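Local atomic coordinates of 2-aminomuconate 6-semialdehyde dehydrogenase (Burkholderia cenocepacia, PDB entry 4U3W), a protein that probably oxidises 2-aminomuconate 6-semialdehyde to 2-aminomuconate with a nicotinamide cofactor, as a tetrameric member of the aldehyde dehydrogenase family. Residues Y157-P162 with E496-C501. Residues are numbered along the deposited sequence; the frame is centred on the assembly and turned at random. Where two conformers were deposited one is given.
Sequences YVTRKP and ELTNVC
The carbonyl O of Thr498 takes two groups of the facing strand: Thr159 N donates in the carbonyl plane at 2.8 Å, and Val158 CA adds a C-H...O contact at 3.4 Å. In the conformer given, one of two deposited, Thr159 OG1 lies beside Thr498 CB. Thr498 N returns the bond to Thr159 O, and similar reciprocal pairs, Tyr157 with Val500 and Lys161 with Glu496, make three antiparallel hydrogen-bonded rungs. Beside Thr159 and Thr498, the Tyr157 ring, its CG set between the backbone N and the carbonyl carbon (chi1 53°), lies alongside Val500, whose CB stands 4.0 Å from the ring centroid over one face, a CH-pi contact; CG1 reaches past CZ to Tyr157 OH at 3.4 Å. Lys161, bent at chi3 and chi4, curls back until NZ is 3.1 Å from Thr498 OG1. A second subunit supplies hydrogen-bond partners for this face, Ile455 O to Lys161 NZ, Thr457 O to Thr498 OG1 and His449 to Tyr157 OH, and Arg484 as a salt-bridge partner for Glu496, while Tyr143 of a third subunit stacks on the Tyr157 ring. On the reverse face, Val158 CG1 meets Leu497 CG at 4.1 Å, CG2 touches the buried Asn499 OD1, and Arg160, salt-bridged to Asp492, passes Leu497 CD1. Residues 499-501 pair in parallel with a strand of the second subunit, continuing the sheet across the interface, as in the three-stranded oligomerisation domain of aldehyde dehydrogenases, in which the hairpin of strands 141-147 and 153-169 is joined by the C-terminal strand 495-503.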
ATOM      1  N   TYR A 157       1.892  -9.220  12.291  1.00 31.78           N
ATOM      2  CA  TYR A 157       0.923  -8.931  11.261  1.00 31.92           C
ATOM      3  C   TYR A 157      -0.329  -8.255  11.840  1.00 27.73           C
ATOM      4  O   TYR A 157      -0.697  -8.472  13.026  1.00 27.92           O
ATOM      5  CB  TYR A 157       0.559 -10.200  10.495  1.00 31.55           C
ATOM      6  CG  TYR A 157       0.121 -11.317  11.430  1.00 28.72           C
ATOM      7  CD1 TYR A 157       1.039 -12.243  11.926  1.00 27.67           C
ATOM      8  CD2 TYR A 157      -1.201 -11.455  11.761  1.00 29.00           C
ATOM      9  CE1 TYR A 157       0.616 -13.275  12.836  1.00 30.47           C
ATOM     10  CE2 TYR A 157      -1.654 -12.514  12.651  1.00 30.69           C
ATOM     11  CZ  TYR A 157      -0.729 -13.414  13.157  1.00 29.11           C
ATOM     12  OH  TYR A 157      -1.205 -14.426  14.003  1.00 30.51           O
ATOM     13  N   VAL A 158      -0.968  -7.427  11.011  1.00 27.58           N
ATOM     14  CA  VAL A 158      -2.066  -6.621  11.500  1.00 27.60           C
ATOM     15  C   VAL A 158      -3.415  -7.193  11.112  1.00 30.90           C
ATOM     16  O   VAL A 158      -3.698  -7.320   9.935  1.00 33.50           O
ATOM     17  CB  VAL A 158      -1.965  -5.174  10.989  1.00 32.99           C
ATOM     18  CG1 VAL A 158      -3.158  -4.360  11.562  1.00 32.03           C
ATOM     19  CG2 VAL A 158      -0.643  -4.599  11.450  1.00 31.60           C
ATOM     20  N   THR A 159      -4.211  -7.616  12.108  1.00 27.20           N
ATOM     21  CA  THR A 159      -5.533  -8.186  11.870  0.57 30.97           C
ATOM     22  C   THR A 159      -6.616  -7.133  12.148  1.00 34.88           C
ATOM     23  O   THR A 159      -6.361  -6.130  12.811  1.00 34.42           O
ATOM     24  CB  THR A 159      -5.814  -9.409  12.760  0.57 32.15           C
ATOM     25  OG1 THR A 159      -5.955  -8.992  14.136  0.57 29.82           O
ATOM     26  CG2 THR A 159      -4.680 -10.436  12.638  0.57 33.71           C
ATOM     27  N   ARG A 160      -7.818  -7.343  11.610  1.00 38.44           N
ATOM     28  CA  ARG A 160      -8.962  -6.437  11.835  1.00 39.89           C
ATOM     29  C   ARG A 160     -10.078  -7.328  12.317  1.00 40.78           C
ATOM     30  O   ARG A 160     -10.237  -8.456  11.815  1.00 43.63           O
ATOM     31  CB  ARG A 160      -9.360  -5.704  10.555  1.00 42.83           C
ATOM     32  CG  ARG A 160      -8.346  -4.669  10.033  1.00 45.62           C
ATOM     33  CD  ARG A 160      -9.079  -3.796   8.992  1.00 50.82           C
ATOM     34  NE  ARG A 160      -8.251  -2.840   8.263  1.00 55.87           N
ATOM     35  CZ  ARG A 160      -8.002  -2.915   6.947  1.00 61.25           C
ATOM     36  NH1 ARG A 160      -8.514  -3.909   6.226  1.00 63.26           N
ATOM     37  NH2 ARG A 160      -7.233  -2.007   6.338  1.00 61.51           N
ATOM     38  N   LYS A 161     -10.794  -6.895  13.349  1.00 36.94           N
ATOM     39  CA  LYS A 161     -11.986  -7.587  13.738  1.00 31.84           C
ATOM     40  C   LYS A 161     -13.053  -6.463  13.884  1.00 32.69           C
ATOM     41  O   LYS A 161     -12.696  -5.280  13.951  1.00 30.64           O
ATOM     42  CB  LYS A 161     -11.774  -8.430  15.055  1.00 37.44           C
ATOM     43  CG  LYS A 161     -11.311  -7.643  16.290  1.00 41.66           C
ATOM     44  CD  LYS A 161     -11.290  -8.493  17.664  1.00 43.61           C
ATOM     45  CE  LYS A 161     -10.145  -9.508  17.667  1.00 40.55           C
ATOM     46  NZ  LYS A 161      -8.818  -8.852  17.508  1.00 37.72           N
ATOM     47  N   PRO A 162     -14.332  -6.817  13.937  1.00 35.18           N
ATOM     48  CA  PRO A 162     -15.322  -5.743  14.097  1.00 35.87           C
ATOM     49  C   PRO A 162     -15.095  -4.926  15.394  1.00 36.91           C
ATOM     50  O   PRO A 162     -14.654  -5.555  16.385  1.00 33.67           O
ATOM     51  CB  PRO A 162     -16.645  -6.508  14.209  1.00 35.44           C
ATOM     52  CG  PRO A 162     -16.381  -7.927  13.794  1.00 38.25           C
ATOM     53  CD  PRO A 162     -14.933  -8.171  13.987  1.00 38.96           C
ATOM     54  N   GLU A 496     -11.491  -2.942  14.814  1.00 36.62           N
ATOM     55  CA  GLU A 496     -10.354  -2.769  15.725  1.00 36.83           C
ATOM     56  C   GLU A 496      -9.127  -3.430  15.051  1.00 37.36           C
ATOM     57  O   GLU A 496      -9.207  -4.592  14.646  1.00 35.88           O
ATOM     58  CB  GLU A 496     -10.591  -3.388  17.117  1.00 38.24           C
ATOM     59  CG  GLU A 496     -11.364  -2.454  18.158  1.00 47.19           C
ATOM     60  CD  GLU A 496     -10.683  -1.075  18.529  1.00 38.10           C
ATOM     61  OE1 GLU A 496      -9.527  -0.802  18.212  1.00 41.97           O
ATOM     62  OE2 GLU A 496     -11.350  -0.242  19.163  1.00 46.40           O
ATOM     63  N   LEU A 497      -8.038  -2.670  14.910  1.00 37.00           N
ATOM     64  CA  LEU A 497      -6.753  -3.201  14.427  1.00 37.80           C
ATOM     65  C   LEU A 497      -6.059  -3.892  15.586  1.00 36.58           C
ATOM     66  O   LEU A 497      -5.965  -3.303  16.671  1.00 36.97           O
ATOM     67  CB  LEU A 497      -5.839  -2.100  13.919  1.00 37.58           C
ATOM     68  CG  LEU A 497      -6.063  -1.655  12.487  1.00 41.37           C
ATOM     69  CD1 LEU A 497      -7.517  -1.214  12.292  1.00 39.56           C
ATOM     70  CD2 LEU A 497      -5.044  -0.556  12.097  1.00 39.74           C
ATOM     71  N   THR A 498      -5.545  -5.091  15.346  1.00 35.97           N
ATOM     72  CA  THR A 498      -4.690  -5.733  16.329  1.00 35.68           C
ATOM     73  C   THR A 498      -3.368  -6.083  15.666  1.00 35.71           C
ATOM     74  O   THR A 498      -3.363  -6.694  14.605  1.00 35.42           O
ATOM     75  CB  THR A 498      -5.318  -7.028  16.922  1.00 34.82           C
ATOM     76  OG1 THR A 498      -6.551  -6.710  17.568  1.00 35.96           O
ATOM     77  CG2 THR A 498      -4.315  -7.728  17.984  1.00 34.44           C
ATOM     78  N   ASN A 499      -2.277  -5.632  16.255  1.00 36.15           N
ATOM     79  CA  ASN A 499      -0.958  -6.082  15.837  1.00 36.17           C
ATOM     80  C   ASN A 499      -0.599  -7.359  16.631  1.00 35.36           C
ATOM     81  O   ASN A 499      -0.581  -7.324  17.867  1.00 35.27           O
ATOM     82  CB  ASN A 499       0.080  -4.980  16.048  1.00 37.13           C
ATOM     83  CG  ASN A 499       1.450  -5.351  15.470  1.00 42.46           C
ATOM     84  OD1 ASN A 499       1.585  -5.593  14.267  1.00 45.92           O
ATOM     85  ND2 ASN A 499       2.461  -5.417  16.326  1.00 37.50           N
ATOM     86  N   VAL A 500      -0.430  -8.474  15.927  1.00 34.77           N
ATOM     87  CA  VAL A 500      -0.035  -9.741  16.523  1.00 33.95           C
ATOM     88  C   VAL A 500       1.472  -9.926  16.280  1.00 34.20           C
ATOM     89  O   VAL A 500       1.922  -9.934  15.111  1.00 34.52           O
ATOM     90  CB  VAL A 500      -0.811 -10.935  15.958  1.00 35.95           C
ATOM     91  CG1 VAL A 500      -0.245 -12.288  16.485  1.00 32.32           C
ATOM     92  CG2 VAL A 500      -2.318 -10.781  16.172  1.00 33.01           C
ATOM     93  N   CYS A 501       2.228 -10.020  17.378  1.00 34.11           N
ATOM     94  CA  CYS A 501       3.671 -10.034  17.367  1.00 34.47           C
ATOM     95  C   CYS A 501       4.185 -11.360  17.920  1.00 33.55           C
ATOM     96  O   CYS A 501       4.041 -11.622  19.105  1.00 33.06           O
ATOM     97  CB  CYS A 501       4.222  -8.851  18.194  1.00 35.33           C
ATOM     98  SG  CYS A 501       6.020  -8.688  18.187  1.00 36.02           S
TER